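PDB 2C3G: alpha-amylase G-6, which probably binds starch through the family 26 carbohydrate-binding module described here, one piece of a longer amylase. Local coordinates for residues S5-Y10 with E55-V60; I9-P14 with G86-E91; L22-T27 with E38-E43; V60-K65 with P78-D83. All blocks are in the same frame, centred on the assembly; numbering follows the deposited sequence.

In the fold
The module is a small beta sandwich, and its four contacts illustrate how links distant in sequence tie two sheets together. Strand 6-12 starts interactions 1 and 2, which share Ile-9 and Tyr-10. Interaction 2 closes the longer loop, pairing residues 9-14 with 86-91 near the C terminus and completing the middle of the five-stranded sheet. From the same strand, interaction 1 closes a shorter loop to residues 55-60, where the chain passes to the three-stranded sheet. Interaction 3, enclosed by interaction 1, packs strand 20-28 against residues 38-43. Interaction 4 follows in series and forms the hairpin 60-65 with 78-83; the long loop of interaction 2 encompasses both 3 and 4. Phe-64 and Phe-80 meet Phe-88 of interaction 2 between the sheets.

Interaction 1. Residues S5-Y10 with E55-V60; sequences SGLTIY and EGVESV
Gly-56 N donates to Ser-5 O at 2.9 Å, almost straight at 170°, and this single direct hydrogen bond ties the start of one strand to a turn. A water adds a second link by donating to both Gly-6 O and Val-57 O. Weaker CA-H...O contacts accompany them, from Glu-55 CA to Ser-5 O and from Gly-6 CA to Val-57 O, the latter at 3.5 Å. Gly-6 and Glu-55 form a non-hydrogen-bonded antiparallel pair with CA atoms 4.4 Å apart, a spacing at which a side chain on Gly-6 would run into Glu-55 CA.

Apolar packing centres on Leu-7, whose side chain crosses that of Val-57 at about a right angle. Val-57 CG1, set between its own backbone N and carbonyl carbon (chi1 77°), lies 3.5 Å from Leu-7 CB. Leu-7 CD2 comes within 3.6 Å of Val-57 CG1 and continues to Val-60 CB at 4.2 Å. With an alanine in place of Leu-7, losing the CD2 branch would probably leave a gap between Val-57 CG1 and Val-60.

Leu-7 also pairs through its backbone with Ile-54 of strand 49-55, while Val-57 and Val-60 touch Thr-27 of strand 20-28, placing the contact where the two sheets meet.

Interaction 2. Residues I9-P14 with G86-E91; sequences IYFKKP and GWFDGE. With CD (cadmium ion), chain C.
Asp-89, whose CB packs 4.1 Å from Lys-12 CB, grips a cadmium ion with both oxygens, OD1 at 2.1 Å, and His-93 completes the protein ligands. Asp-89 OD1 also accepts from a water that has a weak link to Lys-12 NZ, and Asp-89 OD2 accepts from Glu-91 N in an Asx turn.

Before this site run two parallel strands whose directions differ by only 13°. Phe-88 N donates to Tyr-10 O at 2.8 Å, and Lys-12 N bonds to Phe-88 O at 3.0 Å, so Phe-88 joins its neighbour through both its N-H and its carbonyl.

The parallel register sets aromatic beside aromatic on both faces. The Tyr-10 ring lies face to face on the six-membered ring of Trp-87, the centroids 3.6 Å apart and the planes at 5°. Both side chains carry CG beside the backbone N, which lets them run side by side in the same direction; Tyr-10 CB also sits over the indole face. With a serine in place of Trp-87, the Tyr-10 ring would probably lose the flat surface stacked on one of its faces and be freer to turn. On the other side of the sheet, Phe-11 CE1 meets the edge of the Phe-88 ring at CD2, 4.0 Å away.

Strand 6-12 thus runs between 49-55 and 86-88, with Phe-11 stacked on Phe-64 of the facing sheet.

Interaction 3. Residues L22-T27 with E38-E43; sequences LYYYDT and EAPEME
One backbone hydrogen bond, Leu-22 N to Pro-40 O at 2.9 Å, joins strand 20-28 to the irregular segment 38-43, the donor lying nearly along the C=O axis. Ala-39 CB lies 3.5 Å from Leu-22 O, and it also meets the edge of the Tyr-23 ring and Tyr-23 CB, 4.1 Å away. Leu-22 O is buried here with no hydrogen-bonding partner in the model.

This loop bridges the sandwich: it leaves strand 20-28 of the three-stranded sheet and leads into strand 43-46 of the other, and Leu-22 and Tyr-24 touch Ile-54 of strand 49-55 in that second sheet. Tyr-24, its CG set between the backbone N and carbonyl carbon (chi1 61°), swings its ring back to Pro-40, whose side chain it crosses at about a right angle; CE1 stands 4.1 Å from Pro-40 CD. Met-42 lays CG 3.8 Å from Leu-22 CB, with SD just beyond. Its chain then bends at chi3 (85°), and CE reaches Ile-9 O and Phe-11 CB on strand 6-12.

Interaction 4. Residues V60-K65 with P78-D83; sequences VRLLFK and PGFFRD
A beta hairpin made by strands 59-66 and 71-82 forms this part of the three-stranded sheet. Leu-62 and Phe-80 make a hydrogen-bonded antiparallel pair: Leu-62 N donates to Phe-80 O at 2.7 Å, and Phe-80 N returns to Leu-62 O, approaching in the carbonyl plane on a lone pair. Toward the other end Arg-82 N reaches Val-60 O at 3.1 Å.

On the face carrying Leu-62 and Phe-80, Leu-62 CD1 lies 4.2 Å from Phe-80 CD2 and also covers a face of the Phe-64 ring toward its rim. Phe-64 CE2 meets the edge of the Phe-80 ring at CE2, 4.3 Å away. On the face carrying Arg-61 and Phe-81, guanidinium and ring planes stand 60° apart, Arg-61 NH2 3.8 Å from Phe-81 CD1. Gly-79 CA packs on Leu-63 CG; a side chain on Gly-79 would run into Leu-62 N.

The first face is thus mainly apolar, turned toward Phe-88 and Trp-92, with Arg-82 at its end, while Arg-61 has a long, weak ion pair with Asp-26, likely to steady the guanidinium only modestly.

Interaction 1. Residues S5-Y10 with E55-V60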
loop_
_atom_site.group_PDB
_atom_site.type_symbol
_atom_site.label_atom_id
_atom_site.label_comp_id
_atom_site.label_asym_id
_atom_site.label_seq_id
_atom_site.Cartn_x
_atom_site.Cartn_y
_atom_site.Cartn_z
ATOM N N SER A 5 -11.808 -8.158 6.599
ATOM C CA SER A 5 -10.862 -7.463 7.461
ATOM C C SER A 5 -9.436 -7.566 6.928
ATOM O O SER A 5 -9.084 -8.505 6.181
ATOM C CB SER A 5 -10.877 -8.099 8.855
ATOM O OG SER A 5 -11.965 -7.644 9.634
ATOM N N GLY A 6 -8.590 -6.646 7.371
ATOM C CA GLY A 6 -7.199 -6.665 6.994
ATOM C C GLY A 6 -6.554 -5.293 7.059
ATOM O O GLY A 6 -6.764 -4.518 8.011
ATOM N N LEU A 7 -5.731 -4.988 6.056
ATOM C CA LEU A 7 -5.073 -3.684 6.069
ATOM C C LEU A 7 -5.423 -2.907 4.817
ATOM O O LEU A 7 -5.053 -3.313 3.723
ATOM C CB LEU A 7 -3.554 -3.841 6.307
ATOM C CG LEU A 7 -2.885 -3.457 7.653
ATOM C CD1 LEU A 7 -3.777 -3.392 8.896
ATOM C CD2 LEU A 7 -1.679 -4.340 7.956
ATOM N N THR A 8 -6.203 -1.838 4.978
ATOM C CA THR A 8 -6.563 -0.945 3.876
ATOM C C THR A 8 -5.549 0.181 3.826
ATOM O O THR A 8 -5.224 0.789 4.841
ATOM C CB THR A 8 -7.987 -0.350 4.034
ATOM O OG1 THR A 8 -8.945 -1.402 4.023
ATOM C CG2 THR A 8 -8.359 0.501 2.784
ATOM N N ILE A 9 -5.016 0.438 2.647
ATOM C CA ILE A 9 -3.995 1.450 2.506
ATOM C C ILE A 9 -4.424 2.381 1.389
ATOM O O ILE A 9 -4.852 1.919 0.340
ATOM C CB ILE A 9 -2.566 0.783 2.316
ATOM C CG1 ILE A 9 -1.935 0.480 3.684
ATOM C CG2 ILE A 9 -1.547 1.739 1.722
ATOM C CD1 ILE A 9 -2.353 -0.746 4.320
ATOM N N TYR A 10 -4.369 3.688 1.644
ATOM C CA TYR A 10 -4.657 4.693 0.622
ATOM C C TYR A 10 -3.387 5.434 0.323
ATOM O O TYR A 10 -2.645 5.788 1.226
ATOM C CB TYR A 10 -5.707 5.709 1.062
ATOM C CG TYR A 10 -7.055 5.130 1.365
ATOM C CD1 TYR A 10 -8.096 5.216 0.442
ATOM C CD2 TYR A 10 -7.285 4.490 2.577
ATOM C CE1 TYR A 10 -9.351 4.681 0.732
ATOM C CE2 TYR A 10 -8.515 3.951 2.884
ATOM C CZ TYR A 10 -9.538 4.049 1.961
ATOM O OH TYR A 10 -10.741 3.516 2.269
ATOM N N GLU A 55 -6.282 -8.499 2.552
ATOM C CA GLU A 55 -7.138 -9.224 3.467
ATOM C C GLU A 55 -6.371 -10.162 4.403
ATOM O O GLU A 55 -5.356 -10.771 4.011
ATOM C CB GLU A 55 -8.216 -10.012 2.708
ATOM C CG GLU A 55 -9.505 -10.129 3.522
ATOM C CD GLU A 55 -10.386 -11.292 3.139
ATOM O OE1 GLU A 55 -10.386 -11.707 1.971
ATOM O OE2 GLU A 55 -11.116 -11.772 4.022
ATOM N N GLY A 56 -6.868 -10.289 5.633
ATOM C CA GLY A 56 -6.350 -11.302 6.544
ATOM C C GLY A 56 -5.100 -10.983 7.340
ATOM O O GLY A 56 -4.706 -11.760 8.216
ATOM N N VAL A 57 -4.486 -9.843 7.039
ATOM C CA VAL A 57 -3.223 -9.389 7.638
ATOM C C VAL A 57 -3.450 -8.440 8.832
ATOM O O VAL A 57 -4.328 -7.602 8.781
ATOM C CB VAL A 57 -2.380 -8.713 6.522
ATOM C CG1 VAL A 57 -2.881 -7.299 6.201
ATOM C CG2 VAL A 57 -0.958 -8.672 6.861
ATOM N N GLU A 58 -2.684 -8.585 9.915
ATOM C CA GLU A 58 -2.665 -7.580 10.996
ATOM C C GLU A 58 -1.461 -6.647 10.903
ATOM O O GLU A 58 -1.519 -5.504 11.361
ATOM C CB GLU A 58 -2.692 -8.224 12.382
ATOM C CG GLU A 58 -3.592 -9.445 12.495
ATOM C CD GLU A 58 -4.843 -9.164 13.282
ATOM O OE1 GLU A 58 -5.483 -8.125 13.007
ATOM O OE2 GLU A 58 -5.203 -9.974 14.169
ATOM N N SER A 59 -0.360 -7.145 10.338
ATOM C CA SER A 59 0.795 -6.305 10.037
ATOM C C SER A 59 1.455 -6.747 8.745
ATOM O O SER A 59 1.253 -7.869 8.314
ATOM C CB SER A 59 1.778 -6.226 11.219
ATOM O OG SER A 59 2.284 -7.490 11.589
ATOM N N VAL A 60 2.242 -5.856 8.152
ATOM C CA VAL A 60 2.776 -5.981 6.797
ATOM C C VAL A 60 3.961 -5.040 6.738
ATOM O O VAL A 60 4.123 -4.177 7.614
ATOM C CB VAL A 60 1.692 -5.582 5.741
ATOM C CG1 VAL A 60 2.078 -4.365 4.876
ATOM C CG2 VAL A 60 1.267 -6.751 4.915
HETATM O O HOH W 1 -6.164 -6.132 10.115
#

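Interaction 2. Residues I9-P14 with G86-E91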
loop_
_atom_site.group_PDB
_atom_site.type_symbol
_atom_site.label_atom_id
_atom_site.label_comp_id
_atom_site.label_asym_id
_atom_site.label_seq_id
_atom_site.Cartn_x
_atom_site.Cartn_y
_atom_site.Cartn_z
ATOM N N ILE A 9 -5.016 0.438 2.647
ATOM C CA ILE A 9 -3.995 1.450 2.506
ATOM C C ILE A 9 -4.424 2.381 1.389
ATOM O O ILE A 9 -4.852 1.919 0.340
ATOM C CB ILE A 9 -2.566 0.783 2.316
ATOM C CG1 ILE A 9 -1.935 0.480 3.684
ATOM C CG2 ILE A 9 -1.547 1.739 1.722
ATOM C CD1 ILE A 9 -2.353 -0.746 4.320
ATOM N N TYR A 10 -4.369 3.688 1.644
ATOM C CA TYR A 10 -4.657 4.693 0.622
ATOM C C TYR A 10 -3.387 5.434 0.323
ATOM O O TYR A 10 -2.645 5.788 1.226
ATOM C CB TYR A 10 -5.707 5.709 1.062
ATOM C CG TYR A 10 -7.055 5.130 1.365
ATOM C CD1 TYR A 10 -8.096 5.216 0.442
ATOM C CD2 TYR A 10 -7.285 4.490 2.577
ATOM C CE1 TYR A 10 -9.351 4.681 0.732
ATOM C CE2 TYR A 10 -8.515 3.951 2.884
ATOM C CZ TYR A 10 -9.538 4.049 1.961
ATOM O OH TYR A 10 -10.741 3.516 2.269
ATOM N N PHE A 11 -3.150 5.656 -0.960
ATOM C CA PHE A 11 -1.937 6.284 -1.408
ATOM C C PHE A 11 -2.232 7.535 -2.229
ATOM O O PHE A 11 -2.967 7.484 -3.194
ATOM C CB PHE A 11 -1.169 5.261 -2.243
ATOM C CG PHE A 11 0.126 5.765 -2.769
ATOM C CD1 PHE A 11 1.004 6.455 -1.938
ATOM C CD2 PHE A 11 0.465 5.547 -4.079
ATOM C CE1 PHE A 11 2.205 6.931 -2.417
ATOM C CE2 PHE A 11 1.653 6.028 -4.579
ATOM C CZ PHE A 11 2.531 6.725 -3.736
ATOM N N LYS A 12 -1.639 8.657 -1.846
ATOM C CA LYS A 12 -1.726 9.852 -2.660
ATOM C C LYS A 12 -0.585 9.821 -3.655
ATOM O O LYS A 12 0.582 10.089 -3.304
ATOM C CB LYS A 12 -1.704 11.118 -1.817
ATOM C CG LYS A 12 -1.973 12.320 -2.658
ATOM C CD LYS A 12 -3.010 13.206 -2.066
ATOM C CE LYS A 12 -2.415 14.548 -1.791
ATOM N NZ LYS A 12 -3.477 15.595 -1.669
ATOM N N LYS A 13 -0.928 9.437 -4.886
ATOM C CA LYS A 13 0.060 9.174 -5.932
ATOM C C LYS A 13 0.655 10.479 -6.447
ATOM O O LYS A 13 -0.092 11.423 -6.752
ATOM C CB LYS A 13 -0.572 8.383 -7.085
ATOM C CG LYS A 13 0.390 8.004 -8.211
ATOM C CD LYS A 13 -0.345 7.468 -9.466
ATOM C CE LYS A 13 -0.887 8.570 -10.399
ATOM N NZ LYS A 13 0.133 9.578 -10.855
ATOM N N PRO A 14 1.995 10.561 -6.502
ATOM C CA PRO A 14 2.664 11.715 -7.118
ATOM C C PRO A 14 2.299 11.773 -8.585
ATOM O O PRO A 14 2.034 10.765 -9.244
ATOM C CB PRO A 14 4.146 11.416 -6.910
ATOM C CG PRO A 14 4.127 10.499 -5.719
ATOM C CD PRO A 14 2.968 9.607 -5.956
ATOM N N GLY A 86 -4.308 3.654 7.422
ATOM C CA GLY A 86 -4.004 3.451 6.052
ATOM C C GLY A 86 -3.938 4.633 5.078
ATOM O O GLY A 86 -4.099 4.303 3.979
ATOM N N TRP A 87 -3.732 5.926 5.401
ATOM C CA TRP A 87 -3.598 7.002 4.336
ATOM C C TRP A 87 -2.229 7.677 4.273
ATOM O O TRP A 87 -1.862 8.441 5.168
ATOM C CB TRP A 87 -4.664 8.144 4.415
ATOM C CG TRP A 87 -6.036 7.710 4.482
ATOM C CD1 TRP A 87 -6.598 6.973 5.479
ATOM C CD2 TRP A 87 -7.072 7.945 3.517
ATOM N NE1 TRP A 87 -7.921 6.728 5.195
ATOM C CE2 TRP A 87 -8.237 7.319 3.993
ATOM C CE3 TRP A 87 -7.130 8.628 2.285
ATOM C CZ2 TRP A 87 -9.464 7.343 3.286
ATOM C CZ3 TRP A 87 -8.330 8.644 1.573
ATOM C CH2 TRP A 87 -9.489 8.020 2.089
ATOM N N PHE A 88 -1.483 7.444 3.191
ATOM C CA PHE A 88 -0.160 8.049 3.054
ATOM C C PHE A 88 -0.060 9.173 1.998
ATOM O O PHE A 88 -0.275 8.926 0.837
ATOM C CB PHE A 88 0.866 6.954 2.785
ATOM C CG PHE A 88 2.270 7.458 2.700
ATOM C CD1 PHE A 88 3.017 7.695 3.853
ATOM C CD2 PHE A 88 2.844 7.715 1.471
ATOM C CE1 PHE A 88 4.343 8.130 3.767
ATOM C CE2 PHE A 88 4.147 8.147 1.380
ATOM C CZ PHE A 88 4.903 8.343 2.529
ATOM N N ASP A 89 0.268 10.397 2.423
ATOM C CA ASP A 89 0.516 11.520 1.515
ATOM C C ASP A 89 1.920 12.124 1.656
ATOM O O ASP A 89 2.130 13.293 1.360
ATOM C CB ASP A 89 -0.493 12.626 1.776
ATOM C CG ASP A 89 -0.353 13.243 3.152
ATOM O OD1 ASP A 89 -1.363 13.916 3.540
ATOM O OD2 ASP A 89 0.676 13.161 3.934
ATOM N N GLY A 90 2.886 11.329 2.106
ATOM C CA GLY A 90 4.175 11.847 2.522
ATOM C C GLY A 90 4.269 11.716 4.030
ATOM O O GLY A 90 5.356 11.646 4.581
ATOM N N GLU A 91 3.120 11.691 4.695
ATOM C CA GLU A 91 3.036 11.279 6.101
ATOM C C GLU A 91 1.853 10.317 6.213
ATOM O O GLU A 91 0.955 10.335 5.367
ATOM C CB GLU A 91 2.842 12.479 7.033
ATOM C CG GLU A 91 2.671 12.132 8.513
ATOM C CD GLU A 91 3.915 11.445 9.109
ATOM O OE1 GLU A 91 4.891 12.200 9.393
ATOM O OE2 GLU A 91 3.923 10.178 9.269
HETATM CD CD CD C . -0.457 14.738 5.280
HETATM O O HOH W 2 -2.470 15.245 1.539
HETATM O O HOH W 3 -1.962 16.374 5.797
#

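Interaction 3. Residues L22-T27 with E38-E43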
loop_
_atom_site.group_PDB
_atom_site.type_symbol
_atom_site.label_atom_id
_atom_site.label_comp_id
_atom_site.label_asym_id
_atom_site.label_seq_id
_atom_site.Cartn_x
_atom_site.Cartn_y
_atom_site.Cartn_z
ATOM N N LEU A 22 0.818 -1.853 -4.995
ATOM C CA LEU A 22 1.186 -2.012 -3.585
ATOM C C LEU A 22 2.014 -3.281 -3.360
ATOM O O LEU A 22 1.496 -4.388 -3.406
ATOM C CB LEU A 22 -0.054 -2.004 -2.668
ATOM C CG LEU A 22 0.273 -2.059 -1.161
ATOM C CD1 LEU A 22 0.888 -0.746 -0.673
ATOM C CD2 LEU A 22 -0.916 -2.480 -0.287
ATOM N N TYR A 23 3.300 -3.104 -3.097
ATOM C CA TYR A 23 4.165 -4.228 -2.784
ATOM C C TYR A 23 4.287 -4.393 -1.264
ATOM O O TYR A 23 4.516 -3.421 -0.548
ATOM C CB TYR A 23 5.554 -4.058 -3.435
ATOM C CG TYR A 23 6.487 -5.196 -3.094
ATOM C CD1 TYR A 23 6.234 -6.480 -3.559
ATOM C CD2 TYR A 23 7.601 -4.995 -2.269
ATOM C CE1 TYR A 23 7.064 -7.524 -3.233
ATOM C CE2 TYR A 23 8.443 -6.038 -1.950
ATOM C CZ TYR A 23 8.163 -7.300 -2.429
ATOM O OH TYR A 23 8.981 -8.357 -2.117
ATOM N N TYR A 24 4.130 -5.630 -0.799
ATOM C CA TYR A 24 4.144 -5.970 0.636
ATOM C C TYR A 24 4.703 -7.373 0.900
ATOM O O TYR A 24 4.486 -8.309 0.129
ATOM C CB TYR A 24 2.748 -5.849 1.267
ATOM C CG TYR A 24 1.721 -6.768 0.660
ATOM C CD1 TYR A 24 1.018 -6.388 -0.478
ATOM C CD2 TYR A 24 1.449 -8.019 1.223
ATOM C CE1 TYR A 24 0.089 -7.217 -1.052
ATOM C CE2 TYR A 24 0.502 -8.870 0.659
ATOM C CZ TYR A 24 -0.172 -8.457 -0.493
ATOM O OH TYR A 24 -1.123 -9.265 -1.080
ATOM N N TYR A 25 5.417 -7.495 2.015
ATOM C CA TYR A 25 6.051 -8.749 2.403
ATOM C C TYR A 25 5.958 -8.917 3.930
ATOM O O TYR A 25 5.192 -8.209 4.583
ATOM C CB TYR A 25 7.506 -8.802 1.895
ATOM C CG TYR A 25 8.362 -7.640 2.352
ATOM C CD1 TYR A 25 8.285 -6.411 1.714
ATOM C CD2 TYR A 25 9.253 -7.772 3.415
ATOM C CE1 TYR A 25 9.053 -5.349 2.108
ATOM C CE2 TYR A 25 10.037 -6.693 3.827
ATOM C CZ TYR A 25 9.932 -5.485 3.165
ATOM O OH TYR A 25 10.677 -4.384 3.536
ATOM N N ASP A 26 6.776 -9.803 4.502
ATOM C CA ASP A 26 6.535 -10.339 5.845
ATOM C C ASP A 26 5.221 -9.903 6.501
ATOM O O ASP A 26 5.177 -9.055 7.367
ATOM C CB ASP A 26 7.792 -10.458 6.783
ATOM C CG ASP A 26 8.360 -9.120 7.275
ATOM O OD1 ASP A 26 9.150 -8.495 6.525
ATOM O OD2 ASP A 26 8.170 -8.671 8.435
ATOM N N THR A 27 4.165 -10.524 5.986
ATOM C CA THR A 27 2.802 -10.463 6.474
ATOM C C THR A 27 2.670 -11.280 7.742
ATOM O O THR A 27 3.360 -12.289 7.913
ATOM C CB THR A 27 1.852 -11.076 5.401
ATOM O OG1 THR A 27 2.313 -12.388 5.034
ATOM C CG2 THR A 27 1.916 -10.297 4.069
ATOM N N GLU A 38 4.422 -8.508 -9.708
ATOM C CA GLU A 38 3.043 -8.988 -9.593
ATOM C C GLU A 38 2.250 -8.304 -8.452
ATOM O O GLU A 38 1.101 -8.669 -8.183
ATOM C CB GLU A 38 3.013 -10.518 -9.476
ATOM C CG GLU A 38 2.415 -11.100 -8.190
ATOM C CD GLU A 38 2.193 -12.608 -8.257
ATOM O OE1 GLU A 38 1.627 -13.084 -9.277
ATOM O OE2 GLU A 38 2.578 -13.325 -7.292
ATOM N N ALA A 39 2.873 -7.317 -7.795
ATOM C CA ALA A 39 2.189 -6.454 -6.824
ATOM C C ALA A 39 0.817 -5.980 -7.348
ATOM O O ALA A 39 0.693 -5.586 -8.524
ATOM C CB ALA A 39 3.070 -5.255 -6.438
ATOM N N PRO A 40 -0.206 -6.056 -6.499
ATOM C CA PRO A 40 -1.559 -5.651 -6.880
ATOM C C PRO A 40 -1.650 -4.180 -7.243
ATOM O O PRO A 40 -1.011 -3.335 -6.607
ATOM C CB PRO A 40 -2.382 -5.905 -5.611
ATOM C CG PRO A 40 -1.585 -6.890 -4.806
ATOM C CD PRO A 40 -0.153 -6.549 -5.110
ATOM N N GLU A 41 -2.450 -3.898 -8.267
ATOM C CA GLU A 41 -2.862 -2.541 -8.598
ATOM C C GLU A 41 -3.603 -1.900 -7.429
ATOM O O GLU A 41 -4.382 -2.544 -6.738
ATOM C CB GLU A 41 -3.756 -2.535 -9.854
ATOM C CG GLU A 41 -3.982 -1.168 -10.500
ATOM C CD GLU A 41 -5.189 -1.146 -11.454
ATOM O OE1 GLU A 41 -5.430 -2.166 -12.151
ATOM O OE2 GLU A 41 -5.911 -0.113 -11.504
ATOM N N MET A 42 -3.325 -0.624 -7.220
ATOM C CA MET A 42 -4.097 0.183 -6.294
ATOM C C MET A 42 -5.256 0.849 -7.014
ATOM O O MET A 42 -5.074 1.749 -7.793
ATOM C CB MET A 42 -3.195 1.169 -5.562
ATOM C CG MET A 42 -2.261 0.481 -4.592
ATOM S SD MET A 42 -1.442 1.645 -3.557
ATOM C CE MET A 42 -2.651 1.847 -2.307
ATOM N N GLU A 43 -6.453 0.342 -6.793
ATOM C CA GLU A 43 -7.637 0.863 -7.464
ATOM C C GLU A 43 -7.777 2.374 -7.211
ATOM O O GLU A 43 -7.343 2.863 -6.184
ATOM C CB GLU A 43 -8.865 0.056 -7.051
ATOM C CG GLU A 43 -8.615 -1.044 -5.987
ATOM C CD GLU A 43 -9.492 -0.807 -4.776
ATOM O OE1 GLU A 43 -10.135 0.273 -4.760
ATOM O OE2 GLU A 43 -9.586 -1.652 -3.853
#

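Interaction 4. Residues V60-K65 with P78-D83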
loop_
_atom_site.group_PDB
_atom_site.type_symbol
_atom_site.label_atom_id
_atom_site.label_comp_id
_atom_site.label_asym_id
_atom_site.label_seq_id
_atom_site.Cartn_x
_atom_site.Cartn_y
_atom_site.Cartn_z
ATOM N N VAL A 60 2.242 -5.856 8.152
ATOM C CA VAL A 60 2.776 -5.981 6.797
ATOM C C VAL A 60 3.961 -5.040 6.738
ATOM O O VAL A 60 4.123 -4.177 7.614
ATOM C CB VAL A 60 1.692 -5.582 5.741
ATOM C CG1 VAL A 60 2.078 -4.365 4.876
ATOM C CG2 VAL A 60 1.267 -6.751 4.915
ATOM N N ARG A 61 4.805 -5.236 5.724
ATOM C CA ARG A 61 5.862 -4.304 5.371
ATOM C C ARG A 61 5.548 -3.895 3.954
ATOM O O ARG A 61 5.338 -4.752 3.121
ATOM C CB ARG A 61 7.235 -4.993 5.424
ATOM C CG ARG A 61 8.148 -4.486 6.511
ATOM C CD ARG A 61 8.676 -5.572 7.402
ATOM N NE ARG A 61 9.704 -5.065 8.321
ATOM C CZ ARG A 61 9.719 -5.263 9.637
ATOM N NH1 ARG A 61 10.692 -4.755 10.364
ATOM N NH2 ARG A 61 8.762 -5.951 10.238
ATOM N N LEU A 62 5.506 -2.594 3.672
ATOM C CA LEU A 62 5.055 -2.161 2.341
ATOM C C LEU A 62 5.841 -1.055 1.610
ATOM O O LEU A 62 6.460 -0.181 2.206
ATOM C CB LEU A 62 3.546 -1.846 2.360
ATOM C CG LEU A 62 3.040 -0.606 3.121
ATOM C CD1 LEU A 62 3.187 0.649 2.270
ATOM C CD2 LEU A 62 1.603 -0.816 3.566
ATOM N N LEU A 63 5.795 -1.119 0.289
ATOM C CA LEU A 63 6.280 -0.023 -0.547
ATOM C C LEU A 63 5.246 0.269 -1.630
ATOM O O LEU A 63 4.557 -0.627 -2.089
ATOM C CB LEU A 63 7.623 -0.378 -1.207
ATOM C CG LEU A 63 8.833 -0.704 -0.329
ATOM C CD1 LEU A 63 9.112 -2.208 -0.342
ATOM C CD2 LEU A 63 10.047 0.053 -0.790
ATOM N N PHE A 64 5.163 1.530 -2.028
ATOM C CA PHE A 64 4.425 1.939 -3.216
ATOM C C PHE A 64 5.369 1.927 -4.410
ATOM O O PHE A 64 6.568 2.178 -4.264
ATOM C CB PHE A 64 3.828 3.335 -3.012
ATOM C CG PHE A 64 2.979 3.435 -1.782
ATOM C CD1 PHE A 64 1.750 2.785 -1.726
ATOM C CD2 PHE A 64 3.429 4.126 -0.663
ATOM C CE1 PHE A 64 0.963 2.840 -0.572
ATOM C CE2 PHE A 64 2.645 4.196 0.501
ATOM C CZ PHE A 64 1.415 3.548 0.550
ATOM N N LYS A 65 4.821 1.614 -5.581
ATOM C CA LYS A 65 5.560 1.612 -6.837
ATOM C C LYS A 65 4.631 1.829 -8.033
ATOM O O LYS A 65 3.429 1.593 -7.944
ATOM C CB LYS A 65 6.315 0.293 -7.012
ATOM C CG LYS A 65 5.458 -0.951 -7.103
ATOM C CD LYS A 65 6.320 -2.204 -7.251
ATOM C CE LYS A 65 7.009 -2.257 -8.596
ATOM N NZ LYS A 65 6.090 -2.699 -9.657
ATOM N N PRO A 78 13.983 -0.020 3.202
ATOM C CA PRO A 78 13.085 -1.145 3.480
ATOM C C PRO A 78 11.641 -0.626 3.441
ATOM O O PRO A 78 11.454 0.593 3.503
ATOM C CB PRO A 78 13.470 -1.546 4.903
ATOM C CG PRO A 78 13.850 -0.232 5.565
ATOM C CD PRO A 78 14.500 0.600 4.443
ATOM N N GLY A 79 10.656 -1.525 3.364
ATOM C CA GLY A 79 9.243 -1.146 3.386
ATOM C C GLY A 79 8.795 -0.307 4.581
ATOM O O GLY A 79 9.504 -0.190 5.576
ATOM N N PHE A 80 7.630 0.324 4.465
ATOM C CA PHE A 80 6.986 0.954 5.629
ATOM C C PHE A 80 6.327 -0.160 6.422
ATOM O O PHE A 80 5.657 -0.994 5.835
ATOM C CB PHE A 80 5.867 1.938 5.214
ATOM C CG PHE A 80 6.343 3.233 4.609
ATOM C CD1 PHE A 80 7.299 4.020 5.236
ATOM C CD2 PHE A 80 5.779 3.694 3.419
ATOM C CE1 PHE A 80 7.722 5.233 4.662
ATOM C CE2 PHE A 80 6.180 4.904 2.852
ATOM C CZ PHE A 80 7.152 5.672 3.474
ATOM N N PHE A 81 6.507 -0.180 7.737
ATOM C CA PHE A 81 5.801 -1.159 8.563
ATOM C C PHE A 81 4.440 -0.616 8.976
ATOM O O PHE A 81 4.352 0.524 9.442
ATOM C CB PHE A 81 6.611 -1.585 9.803
ATOM C CG PHE A 81 5.829 -2.452 10.765
ATOM C CD1 PHE A 81 5.692 -3.807 10.543
ATOM C CD2 PHE A 81 5.193 -1.893 11.882
ATOM C CE1 PHE A 81 4.946 -4.593 11.411
ATOM C CE2 PHE A 81 4.447 -2.679 12.754
ATOM C CZ PHE A 81 4.328 -4.022 12.517
ATOM N N ARG A 82 3.401 -1.448 8.790
ATOM C CA ARG A 82 1.998 -1.213 9.192
ATOM C C ARG A 82 1.390 -2.613 9.385
ATOM O O ARG A 82 1.843 -3.499 8.714
ATOM C CB ARG A 82 1.245 -0.671 7.966
ATOM C CG ARG A 82 1.477 0.727 7.531
ATOM C CD ARG A 82 0.280 1.594 7.784
ATOM N NE ARG A 82 0.737 2.705 8.579
ATOM C CZ ARG A 82 -0.015 3.547 9.265
ATOM N NH1 ARG A 82 0.595 4.506 9.931
ATOM N NH2 ARG A 82 -1.325 3.459 9.299
ATOM N N ASP A 83 0.386 -2.949 10.192
ATOM C CA ASP A 83 0.001 -2.661 11.578
ATOM C C ASP A 83 -1.323 -1.911 11.841
ATOM O O ASP A 83 -2.003 -2.214 12.807
ATOM C CB ASP A 83 1.192 -2.464 12.528
ATOM C CG ASP A 83 0.815 -1.848 13.859
ATOM O OD1 ASP A 83 0.828 -2.547 14.911
ATOM O OD2 ASP A 83 0.548 -0.635 13.942
HETATM O O HOH W 4 10.433 -2.039 7.747
#